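Local coordinates for protein thiamine-phosphate synthase (Pyrococcus furiosus, PDB 1XI3) that probably condenses a thiazole phosphate with a pyrimidine diphosphate to form thiamine monophosphate in a magnesium-dependent step of thiamine biosynthesis, at residues 108-116 against 129-137; 36-46 against 65-76. One frame throughout, in Å; residues are numbered along the deposited sequence. Where two conformers were deposited one is given.

Contact 1. Residues 108-116 against 129-137; sequences NLIIGASVY and ADYLGAGSV
Ile111 and Asp130 open the pairing of two parallel neighbouring strands, 110-115 and 131-135; they exchange two hydrogen bonds, and Ile111 O takes a third from Tyr131 N. The Asp130 carboxylate receives Ile111 N on the anti lone pair of OD1, at 2.8 Å and almost straight (174°), while Asp130 N reaches Ile111 O at 2.7 Å. A water bridges the same OD1 to Leu109 O. From there the backbone ladder continues: Ala113 N to Tyr131 O, Gly133 N to Ala113 O, Val115 N to Gly133 O and Gly135 N to Val115 O.

Aromatic contact falls on the barrel-interior face, that of Tyr131 and Ser114. Chi1 of 71° sets Tyr131 CG between its own backbone N and carbonyl carbon, which folds the ring back across the neighbouring strand; with no side chain on Gly112, the ring lies directly against Gly112 CA, 3.5 Å from the centroid and over one face, a CH-pi contact. Ile110 CG2 meets the ring edge at CD1, 4.0 Å away, and the phenol OH bonds to Tyr18 OH. Ser114 OG bonds to Gln91.

Apolar contact covers the other face, beneath helices 118-127, 99-105 and 150-160. Ala113 CB touches Ala129 CB at 3.9 Å, Leu132 CD2 reaches Ala113 CB and Val115 CG1, and Val115 CG2 rests 4.1 Å from Ala134 CB.

The chemistry is thus divided: small and branched side chains pack under the helices, whereas the interior face combines aromatic and aliphatic carbon with the hydroxyls of Tyr131 and Ser114, of which Ser114 probably binds the pyrimidine substrate.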
ATOM      1  N   ASN A 108     -15.044  -6.749  -3.958  1.00 13.83           N
ATOM      2  CA  ASN A 108     -16.167  -5.793  -3.914  1.00 17.38           C
ATOM      3  C   ASN A 108     -15.835  -4.368  -4.356  1.00 17.40           C
ATOM      4  O   ASN A 108     -16.746  -3.550  -4.469  1.00 19.46           O
ATOM      5  CB  ASN A 108     -16.786  -5.778  -2.526  1.00 19.51           C
ATOM      6  CG  ASN A 108     -17.361  -7.117  -2.145  1.00 21.98           C
ATOM      7  OD1 ASN A 108     -17.703  -7.908  -3.000  1.00 24.42           O
ATOM      8  ND2 ASN A 108     -17.457  -7.371  -0.853  1.00 30.17           N
ATOM      9  N   LEU A 109     -14.558  -4.059  -4.622  1.00 12.70           N
ATOM     10  CA  LEU A 109     -14.176  -2.738  -5.063  1.00 12.50           C
ATOM     11  C   LEU A 109     -14.472  -2.518  -6.534  1.00  9.67           C
ATOM     12  O   LEU A 109     -14.287  -3.423  -7.373  1.00 12.96           O
ATOM     13  CB  LEU A 109     -12.651  -2.489  -4.821  1.00 11.07           C
ATOM     14  CG  LEU A 109     -12.187  -2.357  -3.408  1.00 12.32           C
ATOM     15  CD1 LEU A 109     -10.680  -2.129  -3.399  1.00 11.80           C
ATOM     16  CD2 LEU A 109     -12.900  -1.284  -2.609  1.00 14.81           C
ATOM     17  N   ILE A 110     -14.916  -1.318  -6.852  1.00 11.60           N
ATOM     18  CA  ILE A 110     -14.999  -0.858  -8.225  1.00 10.78           C
ATOM     19  C   ILE A 110     -13.578  -0.573  -8.670  1.00 11.29           C
ATOM     20  O   ILE A 110     -12.832   0.077  -7.969  1.00 13.12           O
ATOM     21  CB  ILE A 110     -15.824   0.422  -8.310  1.00 12.67           C
ATOM     22  CG1 ILE A 110     -17.261   0.157  -7.840  1.00 15.06           C
ATOM     23  CG2 ILE A 110     -15.792   0.988  -9.707  1.00 13.55           C
ATOM     24  CD1 ILE A 110     -18.072   1.360  -7.631  1.00 17.34           C
ATOM     25  N   ILE A 111     -13.231  -1.055  -9.854  1.00 11.70           N
ATOM     26  CA  ILE A 111     -11.903  -0.878 -10.415  1.00 12.38           C
ATOM     27  C   ILE A 111     -11.922   0.141 -11.558  1.00 11.33           C
ATOM     28  O   ILE A 111     -12.567  -0.061 -12.591  1.00 13.65           O
ATOM     29  CB  ILE A 111     -11.352  -2.192 -10.967  1.00 13.76           C
ATOM     30  CG1 ILE A 111     -11.347  -3.301  -9.897  1.00 16.24           C
ATOM     31  CG2 ILE A 111      -9.947  -1.967 -11.585  1.00 15.86           C
ATOM     32  CD1 ILE A 111     -10.563  -3.091  -8.673  1.00 17.36           C
ATOM     33  N   GLY A 112     -11.200   1.229 -11.374  1.00 10.51           N
ATOM     34  CA  GLY A 112     -10.934   2.138 -12.447  1.00 11.28           C
ATOM     35  C   GLY A 112      -9.546   1.841 -12.976  1.00 11.83           C
ATOM     36  O   GLY A 112      -8.639   1.577 -12.191  1.00 12.27           O
ATOM     37  N   ALA A 113      -9.387   1.935 -14.293  1.00 11.48           N
ATOM     38  CA  ALA A 113      -8.097   1.745 -14.943  1.00  9.67           C
ATOM     39  C   ALA A 113      -7.623   3.014 -15.638  1.00 10.97           C
ATOM     40  O   ALA A 113      -8.353   3.573 -16.477  1.00 12.22           O
ATOM     41  CB  ALA A 113      -8.210   0.597 -15.937  1.00 13.38           C
ATOM     42  N   SER A 114      -6.385   3.438 -15.351  1.00 10.60           N
ATOM     43  CA  SER A 114      -5.765   4.591 -15.991  1.00 11.41           C
ATOM     44  C   SER A 114      -5.140   4.096 -17.289  1.00 13.37           C
ATOM     45  O   SER A 114      -4.282   3.200 -17.255  1.00 12.61           O
ATOM     46  CB  SER A 114      -4.691   5.231 -15.113  1.00 12.81           C
ATOM     47  OG  SER A 114      -5.230   5.815 -13.930  1.00 14.79           O
ATOM     48  N   VAL A 115      -5.600   4.627 -18.405  1.00 12.52           N
ATOM     49  CA  VAL A 115      -5.199   4.114 -19.741  1.00 12.38           C
ATOM     50  C   VAL A 115      -4.765   5.281 -20.606  1.00 13.48           C
ATOM     51  O   VAL A 115      -5.341   6.361 -20.552  1.00 12.91           O
ATOM     52  CB  VAL A 115      -6.299   3.310 -20.412  1.00 13.21           C
ATOM     53  CG1 VAL A 115      -6.681   2.095 -19.532  1.00 11.61           C
ATOM     54  CG2 VAL A 115      -7.504   4.172 -20.749  1.00 13.51           C
ATOM     55  N   TYR A 116      -3.750   5.040 -21.439  1.00 15.35           N
ATOM     56  CA  TYR A 116      -3.093   6.106 -22.203  1.00 14.72           C
ATOM     57  C   TYR A 116      -2.984   5.769 -23.712  1.00 16.72           C
ATOM     58  O   TYR A 116      -2.191   6.427 -24.481  1.00 16.69           O
ATOM     59  CB  TYR A 116      -1.708   6.344 -21.635  1.00 16.25           C
ATOM     60  CG  TYR A 116      -1.684   6.725 -20.154  1.00 16.10           C
ATOM     61  CD1 TYR A 116      -1.683   8.065 -19.765  1.00 18.18           C
ATOM     62  CD2 TYR A 116      -1.688   5.745 -19.162  1.00 18.67           C
ATOM     63  CE1 TYR A 116      -1.674   8.423 -18.444  1.00 22.14           C
ATOM     64  CE2 TYR A 116      -1.672   6.102 -17.811  1.00 16.77           C
ATOM     65  CZ  TYR A 116      -1.674   7.447 -17.471  1.00 19.50           C
ATOM     66  OH  TYR A 116      -1.656   7.860 -16.142  1.00 21.40           O
ATOM     67  N   ALA A 129     -11.954  -4.102 -15.797  1.00 19.60           N
ATOM     68  CA  ALA A 129     -12.099  -2.767 -15.252  1.00 15.37           C
ATOM     69  C   ALA A 129     -13.564  -2.377 -15.307  1.00 17.28           C
ATOM     70  O   ALA A 129     -14.275  -2.718 -16.266  1.00 14.11           O
ATOM     71  CB  ALA A 129     -11.275  -1.776 -16.021  1.00 15.37           C
ATOM     72  N   ASP A 130     -14.015  -1.651 -14.282  1.00 15.16           N
ATOM     73  CA  ASP A 130     -15.375  -1.120 -14.274  1.00 13.15           C
ATOM     74  C   ASP A 130     -15.525   0.205 -14.995  1.00 12.38           C
ATOM     75  O   ASP A 130     -16.585   0.490 -15.548  1.00 14.87           O
ATOM     76  CB  ASP A 130     -15.848  -0.989 -12.815  1.00 12.11           C
ATOM     77  CG  ASP A 130     -15.938  -2.330 -12.143  1.00 15.91           C
ATOM     78  OD1 ASP A 130     -15.190  -2.611 -11.197  1.00 15.03           O
ATOM     79  OD2 ASP A 130     -16.773  -3.147 -12.601  1.00 20.16           O
ATOM     80  N   TYR A 131     -14.479   1.028 -14.980  1.00 12.20           N
ATOM     81  CA  TYR A 131     -14.443   2.236 -15.788  1.00  9.98           C
ATOM     82  C   TYR A 131     -13.018   2.545 -16.138  1.00 11.19           C
ATOM     83  O   TYR A 131     -12.084   1.954 -15.596  1.00 12.64           O
ATOM     84  CB  TYR A 131     -15.111   3.452 -15.080  1.00 12.06           C
ATOM     85  CG  TYR A 131     -14.320   3.990 -13.906  1.00 11.61           C
ATOM     86  CD1 TYR A 131     -14.430   3.417 -12.618  1.00 13.02           C
ATOM     87  CD2 TYR A 131     -13.427   5.038 -14.070  1.00 14.02           C
ATOM     88  CE1 TYR A 131     -13.675   3.904 -11.541  1.00 10.24           C
ATOM     89  CE2 TYR A 131     -12.671   5.521 -13.000  1.00 11.72           C
ATOM     90  CZ  TYR A 131     -12.783   4.940 -11.743  1.00 13.00           C
ATOM     91  OH  TYR A 131     -11.993   5.430 -10.722  1.00 14.52           O
ATOM     92  N   LEU A 132     -12.879   3.459 -17.088  1.00 13.34           N
ATOM     93  CA  LEU A 132     -11.571   3.895 -17.557  1.00 12.04           C
ATOM     94  C   LEU A 132     -11.376   5.344 -17.228  1.00 12.03           C
ATOM     95  O   LEU A 132     -12.284   6.171 -17.390  1.00 11.96           O
ATOM     96  CB  LEU A 132     -11.437   3.766 -19.092  1.00 11.22           C
ATOM     97  CG  LEU A 132     -11.673   2.380 -19.656  1.00 11.93           C
ATOM     98  CD1 LEU A 132     -11.426   2.407 -21.169  1.00 13.39           C
ATOM     99  CD2 LEU A 132     -10.774   1.375 -19.003  1.00 14.51           C
ATOM    100  N   GLY A 133     -10.153   5.665 -16.799  1.00 12.91           N
ATOM    101  CA  GLY A 133      -9.646   7.031 -16.796  1.00 11.10           C
ATOM    102  C   GLY A 133      -8.757   7.174 -18.034  1.00 11.91           C
ATOM    103  O   GLY A 133      -7.626   6.751 -18.001  1.00 11.12           O
ATOM    104  N   ALA A 134      -9.293   7.794 -19.081  1.00 12.42           N
ATOM    105  CA  ALA A 134      -8.577   7.895 -20.393  1.00 13.24           C
ATOM    106  C   ALA A 134      -7.942   9.248 -20.521  1.00 12.62           C
ATOM    107  O   ALA A 134      -8.616  10.279 -20.459  1.00 13.37           O
ATOM    108  CB  ALA A 134      -9.531   7.638 -21.544  1.00 14.73           C
ATOM    109  N   GLY A 135      -6.605   9.287 -20.651  1.00 12.29           N
ATOM    110  CA  GLY A 135      -5.909  10.537 -20.792  1.00 12.76           C
ATOM    111  C   GLY A 135      -4.456  10.314 -21.212  1.00 13.10           C
ATOM    112  O   GLY A 135      -4.097   9.216 -21.547  1.00 14.12           O
ATOM    113  N   SER A 136      -3.625  11.337 -21.148  1.00 15.97           N
ATOM    114  CA  SER A 136      -3.989  12.694 -20.825  1.00 15.36           C
ATOM    115  C   SER A 136      -4.597  13.343 -22.062  1.00 18.46           C
ATOM    116  O   SER A 136      -4.042  13.259 -23.154  1.00 16.51           O
ATOM    117  CB  SER A 136      -2.756  13.474 -20.393  0.65 14.42           C
ATOM    118  OG  SER A 136      -3.131  14.716 -19.844  0.65 17.98           O
ATOM    119  N   VAL A 137      -5.764  13.962 -21.915  1.00 14.56           N
ATOM    120  CA  VAL A 137      -6.381  14.589 -23.103  1.00 14.09           C
ATOM    121  C   VAL A 137      -5.447  15.709 -23.653  1.00 17.56           C
ATOM    122  O   VAL A 137      -5.156  15.777 -24.881  1.00 17.54           O
ATOM    123  CB  VAL A 137      -7.761  15.157 -22.801  1.00 15.79           C
ATOM    124  CG1 VAL A 137      -8.397  15.735 -24.056  1.00 16.71           C
ATOM    125  CG2 VAL A 137      -8.661  14.074 -22.239  1.00 14.30           C
TER
HETATM  126  O   HOH W   1     -16.012  -4.377  -9.119  1.00 35.82           O

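Contact 2. Residues 36-46 against 65-76; sequences LEGGATAIQMR and LTREYDALFFVD
This is a parallel strand pairing, 42-45 beside 72-76, extended at its N-terminal end by packing between the ends of helices 28-37 and 52-68; it joins both strands of a beta-alpha-beta unit in the barrel wall. Five backbone bonds stitch it, from Leu72 N to Thr41 O through to Asp76 N on Met45 O, the last nearly straight at 177°.

At the helix ends, Leu36 CB sits over the centre of the Tyr69 ring, 3.7 Å from its centroid, while Leu36 CD2 presses on Ala71 CB at 3.6 Å. Glu37 OE2 comes to the ring edge beside Tyr69 OH, modelled too close for the bond's length to be trusted. Ile43 CG1 meets Thr66 CG2 at 3.8 Å. Farther along the helix-facing side, Phe73 CE1 lies 3.8 Å from Met45 CB, with Leu62 of helix 52-68 also against Phe73.

On the interior side Ala42 CB touches the edge of the Phe74 ring. Gln44 CG, anti to the backbone N (chi1 -179°), packs against Phe74 CB; Gln44 OE1 lies 3.4 Å from Asp76 CB, amide and carboxylate planes nearly parallel (10°) but stepped apart. Gln44 NE2 bonds to Tyr18 OH. A leucine in place of Gln44 would probably leave Tyr18 OH without this amide partner and open a gap over Asp76 where OE1 now lies. Arg46 runs alongside Asp76, NE making a long salt bridge to OD1 at 3.7 Å.

Side chains gathered at the C-terminal ends of parallel strands are the hallmark of a TIM-barrel active site; here Gln44, Arg46 and Asp76 probably bind the pyrimidine diphosphate.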
ATOM      1  N   LEU A  36     -17.154  18.884  -2.814  1.00 13.65           N
ATOM      2  CA  LEU A  36     -18.442  18.217  -2.617  1.00 13.24           C
ATOM      3  C   LEU A  36     -19.561  19.263  -2.538  1.00 13.83           C
ATOM      4  O   LEU A  36     -20.595  19.111  -3.188  1.00 15.68           O
ATOM      5  CB  LEU A  36     -18.415  17.347  -1.391  1.00 13.10           C
ATOM      6  CG  LEU A  36     -17.588  16.050  -1.569  1.00 12.44           C
ATOM      7  CD1 LEU A  36     -17.301  15.397  -0.260  1.00 13.38           C
ATOM      8  CD2 LEU A  36     -18.260  15.091  -2.504  1.00 13.20           C
ATOM      9  N   GLU A  37     -19.348  20.314  -1.766  1.00 17.93           N
ATOM     10  CA  GLU A  37     -20.300  21.468  -1.766  1.00 17.66           C
ATOM     11  C   GLU A  37     -20.562  22.013  -3.162  1.00 19.52           C
ATOM     12  O   GLU A  37     -21.696  22.407  -3.490  1.00 20.52           O
ATOM     13  CB  GLU A  37     -19.770  22.602  -0.889  1.00 19.70           C
ATOM     14  CG  GLU A  37     -19.993  22.379   0.551  1.00 27.41           C
ATOM     15  CD  GLU A  37     -21.495  22.363   0.906  1.00 32.87           C
ATOM     16  OE1 GLU A  37     -22.288  23.077   0.257  1.00 33.56           O
ATOM     17  OE2 GLU A  37     -21.869  21.623   1.812  1.00 35.97           O
ATOM     18  N   GLY A  38     -19.534  22.043  -3.994  1.00 17.17           N
ATOM     19  CA  GLY A  38     -19.651  22.541  -5.350  1.00 17.69           C
ATOM     20  C   GLY A  38     -20.282  21.579  -6.344  1.00 17.82           C
ATOM     21  O   GLY A  38     -20.547  21.969  -7.485  1.00 18.02           O
ATOM     22  N   GLY A  39     -20.506  20.327  -5.953  1.00 17.00           N
ATOM     23  CA  GLY A  39     -21.213  19.365  -6.815  1.00 17.29           C
ATOM     24  C   GLY A  39     -20.388  18.243  -7.408  1.00 16.40           C
ATOM     25  O   GLY A  39     -20.848  17.555  -8.304  1.00 17.10           O
ATOM     26  N   ALA A  40     -19.176  18.014  -6.896  1.00 15.28           N
ATOM     27  CA  ALA A  40     -18.436  16.806  -7.307  1.00 13.73           C
ATOM     28  C   ALA A  40     -19.259  15.562  -7.034  1.00 14.99           C
ATOM     29  O   ALA A  40     -19.936  15.438  -5.966  1.00 14.63           O
ATOM     30  CB  ALA A  40     -17.122  16.729  -6.586  1.00 14.36           C
ATOM     31  N   THR A  41     -19.244  14.623  -7.980  1.00 11.31           N
ATOM     32  CA  THR A  41     -20.000  13.394  -7.834  1.00 12.10           C
ATOM     33  C   THR A  41     -19.139  12.193  -7.413  1.00 13.57           C
ATOM     34  O   THR A  41     -19.642  11.189  -6.928  1.00 12.94           O
ATOM     35  CB  THR A  41     -20.794  13.062  -9.105  1.00 12.39           C
ATOM     36  OG1 THR A  41     -19.891  12.873 -10.216  1.00 14.44           O
ATOM     37  CG2 THR A  41     -21.771  14.176  -9.426  1.00 15.46           C
ATOM     38  N   ALA A  42     -17.831  12.344  -7.606  1.00 13.47           N
ATOM     39  CA  ALA A  42     -16.860  11.330  -7.216  1.00 10.46           C
ATOM     40  C   ALA A  42     -15.597  12.044  -6.763  1.00  9.89           C
ATOM     41  O   ALA A  42     -15.244  13.072  -7.298  1.00 10.49           O
ATOM     42  CB  ALA A  42     -16.545  10.384  -8.384  1.00 11.48           C
ATOM     43  N   ILE A  43     -14.932  11.468  -5.760  1.00 10.15           N
ATOM     44  CA  ILE A  43     -13.696  11.974  -5.228  1.00 10.66           C
ATOM     45  C   ILE A  43     -12.677  10.847  -5.245  1.00  8.93           C
ATOM     46  O   ILE A  43     -12.988   9.714  -4.902  1.00 10.41           O
ATOM     47  CB  ILE A  43     -13.869  12.418  -3.757  1.00  9.67           C
ATOM     48  CG1 ILE A  43     -14.868  13.587  -3.639  1.00 10.36           C
ATOM     49  CG2 ILE A  43     -12.560  12.806  -3.099  1.00 10.82           C
ATOM     50  CD1 ILE A  43     -14.449  14.833  -4.301  1.00 13.70           C
ATOM     51  N   GLN A  44     -11.466  11.174  -5.659  1.00  8.51           N
ATOM     52  CA  GLN A  44     -10.349  10.241  -5.583  1.00  9.14           C
ATOM     53  C   GLN A  44      -9.270  10.845  -4.696  1.00  9.31           C
ATOM     54  O   GLN A  44      -8.758  11.958  -4.958  1.00 11.09           O
ATOM     55  CB  GLN A  44      -9.772   9.916  -6.966  1.00  9.16           C
ATOM     56  CG  GLN A  44      -8.629   8.945  -6.919  1.00  9.37           C
ATOM     57  CD  GLN A  44      -7.880   8.908  -8.229  1.00 11.28           C
ATOM     58  OE1 GLN A  44      -6.730   9.346  -8.312  1.00 12.97           O
ATOM     59  NE2 GLN A  44      -8.538   8.442  -9.266  1.00 11.28           N
ATOM     60  N   MET A  45      -8.908  10.100  -3.658  1.00  7.75           N
ATOM     61  CA  MET A  45      -7.797  10.409  -2.812  1.00  7.68           C
ATOM     62  C   MET A  45      -6.511   9.912  -3.446  1.00  9.88           C
ATOM     63  O   MET A  45      -6.322   8.717  -3.609  1.00  9.44           O
ATOM     64  CB  MET A  45      -7.957   9.770  -1.434  1.00 10.50           C
ATOM     65  CG  MET A  45      -6.889  10.161  -0.460  1.00 10.90           C
ATOM     66  SD  MET A  45      -7.115   9.554   1.248  1.00 11.41           S
ATOM     67  CE  MET A  45      -6.631   7.857   1.067  1.00 12.45           C
ATOM     68  N   ARG A  46      -5.613  10.841  -3.769  1.00  9.54           N
ATOM     69  CA  ARG A  46      -4.369  10.485  -4.469  1.00 11.70           C
ATOM     70  C   ARG A  46      -3.227  11.117  -3.673  1.00 12.14           C
ATOM     71  O   ARG A  46      -2.982  12.329  -3.776  1.00 14.52           O
ATOM     72  CB  ARG A  46      -4.403  10.993  -5.913  1.00 11.87           C
ATOM     73  CG  ARG A  46      -3.160  10.672  -6.710  1.00 15.82           C
ATOM     74  CD  ARG A  46      -3.258  11.128  -8.127  1.00 19.76           C
ATOM     75  NE  ARG A  46      -1.986  10.855  -8.776  1.00 26.07           N
ATOM     76  CZ  ARG A  46      -0.930  11.668  -8.760  1.00 32.46           C
ATOM     77  NH1 ARG A  46      -0.979  12.839  -8.121  1.00 31.76           N
ATOM     78  NH2 ARG A  46       0.197  11.305  -9.396  1.00 34.70           N
ATOM     79  N   LEU A  65     -17.179  12.080   4.550  1.00 13.54           N
ATOM     80  CA  LEU A  65     -17.591  13.242   3.770  1.00 13.93           C
ATOM     81  C   LEU A  65     -18.298  12.855   2.502  1.00 17.72           C
ATOM     82  O   LEU A  65     -19.376  13.365   2.193  1.00 15.68           O
ATOM     83  CB  LEU A  65     -16.372  14.096   3.420  1.00 17.40           C
ATOM     84  CG  LEU A  65     -15.841  15.079   4.415  1.00 20.10           C
ATOM     85  CD1 LEU A  65     -14.625  15.736   3.801  1.00 20.76           C
ATOM     86  CD2 LEU A  65     -16.917  16.139   4.762  1.00 21.21           C
ATOM     87  N   THR A  66     -17.702  11.951   1.726  1.00 14.83           N
ATOM     88  CA  THR A  66     -18.329  11.525   0.515  1.00 13.90           C
ATOM     89  C   THR A  66     -19.721  10.940   0.777  1.00 15.75           C
ATOM     90  O   THR A  66     -20.662  11.243   0.066  1.00 15.12           O
ATOM     91  CB  THR A  66     -17.455  10.562  -0.320  1.00 14.37           C
ATOM     92  OG1 THR A  66     -17.060   9.422   0.463  1.00 12.18           O
ATOM     93  CG2 THR A  66     -16.211  11.367  -0.850  1.00 12.02           C
ATOM     94  N   ARG A  67     -19.850  10.123   1.799  1.00 16.21           N
ATOM     95  CA  ARG A  67     -21.166   9.537   2.113  1.00 16.38           C
ATOM     96  C   ARG A  67     -22.207  10.619   2.425  1.00 16.98           C
ATOM     97  O   ARG A  67     -23.384  10.515   2.022  1.00 16.85           O
ATOM     98  CB  ARG A  67     -21.040   8.543   3.242  1.00 14.57           C
ATOM     99  CG  ARG A  67     -20.592   7.215   2.756  1.00 14.53           C
ATOM    100  CD  ARG A  67     -20.117   6.323   3.830  1.00 15.17           C
ATOM    101  NE  ARG A  67     -19.860   5.005   3.268  1.00 17.57           N
ATOM    102  CZ  ARG A  67     -19.238   4.023   3.881  1.00 16.07           C
ATOM    103  NH1 ARG A  67     -18.728   4.170   5.090  1.00 16.55           N
ATOM    104  NH2 ARG A  67     -19.101   2.862   3.240  1.00 18.10           N
ATOM    105  N   GLU A  68     -21.761  11.670   3.086  1.00 17.98           N
ATOM    106  CA  GLU A  68     -22.659  12.778   3.448  1.00 20.98           C
ATOM    107  C   GLU A  68     -23.233  13.472   2.231  1.00 20.53           C
ATOM    108  O   GLU A  68     -24.350  14.023   2.269  1.00 19.17           O
ATOM    109  CB  GLU A  68     -21.909  13.786   4.298  1.00 22.12           C
ATOM    110  CG  GLU A  68     -22.731  14.978   4.710  1.00 29.15           C
ATOM    111  CD  GLU A  68     -21.932  16.000   5.477  1.00 32.42           C
ATOM    112  OE1 GLU A  68     -22.444  17.149   5.599  1.00 38.82           O
ATOM    113  OE2 GLU A  68     -20.800  15.682   5.931  1.00 31.54           O
ATOM    114  N   TYR A  69     -22.462  13.485   1.153  1.00 18.07           N
ATOM    115  CA  TYR A  69     -22.887  14.089  -0.122  1.00 16.64           C
ATOM    116  C   TYR A  69     -23.306  13.054  -1.204  1.00 14.61           C
ATOM    117  O   TYR A  69     -23.548  13.419  -2.365  1.00 20.35           O
ATOM    118  CB  TYR A  69     -21.766  14.977  -0.627  1.00 19.49           C
ATOM    119  CG  TYR A  69     -21.562  16.226   0.167  1.00 18.43           C
ATOM    120  CD1 TYR A  69     -20.767  16.211   1.282  1.00 17.62           C
ATOM    121  CD2 TYR A  69     -22.151  17.448  -0.211  1.00 21.31           C
ATOM    122  CE1 TYR A  69     -20.544  17.343   2.033  1.00 22.59           C
ATOM    123  CE2 TYR A  69     -21.925  18.601   0.543  1.00 22.03           C
ATOM    124  CZ  TYR A  69     -21.128  18.537   1.663  1.00 23.79           C
ATOM    125  OH  TYR A  69     -20.856  19.646   2.448  1.00 25.34           O
ATOM    126  N   ASP A  70     -23.430  11.787  -0.826  1.00 16.21           N
ATOM    127  CA  ASP A  70     -23.829  10.715  -1.734  1.00 19.94           C
ATOM    128  C   ASP A  70     -22.881  10.664  -2.941  1.00 19.42           C
ATOM    129  O   ASP A  70     -23.299  10.460  -4.083  1.00 23.42           O
ATOM    130  CB  ASP A  70     -25.296  10.871  -2.194  1.00 22.62           C
ATOM    131  CG  ASP A  70     -26.296  10.758  -1.034  1.00 28.17           C
ATOM    132  N   ALA A  71     -21.604  10.887  -2.668  1.00 15.16           N
ATOM    133  CA  ALA A  71     -20.581  10.819  -3.719  1.00 12.42           C
ATOM    134  C   ALA A  71     -19.791   9.537  -3.583  1.00 11.65           C
ATOM    135  O   ALA A  71     -19.610   8.988  -2.505  1.00 13.93           O
ATOM    136  CB  ALA A  71     -19.677  12.007  -3.680  1.00 13.25           C
ATOM    137  N   LEU A  72     -19.334   9.055  -4.739  1.00 10.53           N
ATOM    138  CA  LEU A  72     -18.415   7.936  -4.786  1.00 10.96           C
ATOM    139  C   LEU A  72     -17.011   8.367  -4.298  1.00  9.64           C
ATOM    140  O   LEU A  72     -16.583   9.518  -4.476  1.00 10.90           O
ATOM    141  CB  LEU A  72     -18.325   7.398  -6.198  1.00 12.45           C
ATOM    142  CG  LEU A  72     -19.571   6.648  -6.722  1.00 13.90           C
ATOM    143  CD1 LEU A  72     -19.361   6.086  -8.123  1.00 16.36           C
ATOM    144  CD2 LEU A  72     -20.013   5.566  -5.723  1.00 17.98           C
ATOM    145  N   PHE A  73     -16.318   7.393  -3.693  1.00 11.17           N
ATOM    146  CA  PHE A  73     -14.974   7.585  -3.141  1.00  9.28           C
ATOM    147  C   PHE A  73     -14.010   6.513  -3.631  1.00  8.72           C
ATOM    148  O   PHE A  73     -14.222   5.304  -3.415  1.00 10.71           O
ATOM    149  CB  PHE A  73     -15.009   7.568  -1.623  1.00 10.18           C
ATOM    150  CG  PHE A  73     -13.703   7.854  -0.979  1.00  8.00           C
ATOM    151  CD1 PHE A  73     -12.877   8.870  -1.459  1.00  8.89           C
ATOM    152  CD2 PHE A  73     -13.273   7.116   0.104  1.00 11.39           C
ATOM    153  CE1 PHE A  73     -11.617   9.097  -0.866  1.00 12.47           C
ATOM    154  CE2 PHE A  73     -11.988   7.408   0.726  1.00 13.22           C
ATOM    155  CZ  PHE A  73     -11.221   8.405   0.217  1.00 11.90           C
ATOM    156  N   PHE A  74     -12.938   6.977  -4.298  1.00  8.55           N
ATOM    157  CA  PHE A  74     -11.902   6.112  -4.824  1.00  7.07           C
ATOM    158  C   PHE A  74     -10.593   6.470  -4.216  1.00  9.07           C
ATOM    159  O   PHE A  74     -10.354   7.625  -3.875  1.00  9.59           O
ATOM    160  CB  PHE A  74     -11.778   6.341  -6.357  1.00  9.77           C
ATOM    161  CG  PHE A  74     -13.006   5.931  -7.078  1.00 11.82           C
ATOM    162  CD1 PHE A  74     -13.244   4.589  -7.353  1.00 12.34           C
ATOM    163  CD2 PHE A  74     -14.001   6.870  -7.366  1.00 10.04           C
ATOM    164  CE1 PHE A  74     -14.449   4.210  -7.974  1.00 11.57           C
ATOM    165  CE2 PHE A  74     -15.174   6.487  -7.999  1.00 10.34           C
ATOM    166  CZ  PHE A  74     -15.396   5.166  -8.270  1.00 12.55           C
ATOM    167  N   VAL A  75      -9.721   5.467  -4.107  1.00  8.84           N
ATOM    168  CA  VAL A  75      -8.328   5.680  -3.733  1.00  9.24           C
ATOM    169  C   VAL A  75      -7.427   5.349  -4.931  1.00  9.85           C
ATOM    170  O   VAL A  75      -7.591   4.306  -5.548  1.00  9.62           O
ATOM    171  CB  VAL A  75      -7.930   4.814  -2.508  1.00  8.97           C
ATOM    172  CG1 VAL A  75      -6.472   5.040  -2.141  1.00 11.88           C
ATOM    173  CG2 VAL A  75      -8.835   5.156  -1.331  1.00 11.82           C
ATOM    174  N   ASP A  76      -6.463   6.235  -5.220  1.00  8.94           N
ATOM    175  CA  ASP A  76      -5.476   5.961  -6.278  1.00 10.35           C
ATOM    176  C   ASP A  76      -4.487   4.902  -5.779  1.00  8.53           C
ATOM    177  O   ASP A  76      -3.966   5.048  -4.663  1.00  9.58           O
ATOM    178  CB  ASP A  76      -4.708   7.204  -6.656  1.00 10.72           C
ATOM    179  CG  ASP A  76      -3.835   6.977  -7.869  1.00 16.09           C
ATOM    180  OD1 ASP A  76      -2.660   7.332  -7.789  1.00 20.28           O
ATOM    181  OD2 ASP A  76      -4.334   6.412  -8.851  1.00 15.63           O
TER

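Contact 2 closes along the chain before contact 1 opens, and each pairs the two strands of one beta-alpha-beta unit in the same closed eight-stranded parallel barrel. Strand 89-92 lies between strands 72-76 and 110-115, so the two pairings occupy separate parts of the wall, their centres about 16 Å apart on opposite sides of the chain's centre. They nevertheless meet inside the barrel: Tyr131 CE1 packs 3.7 Å from Phe74 CE1, the rings edge-to-face, and Ile110 CG2 touches the same Phe74 atom. Tyr18 of strand 17-20 is a hydrogen-bonding partner common to both contacts. Both pairings probably supply residues to one pyrimidine site, Ser114 from contact 1 and Asp76 among those from contact 2.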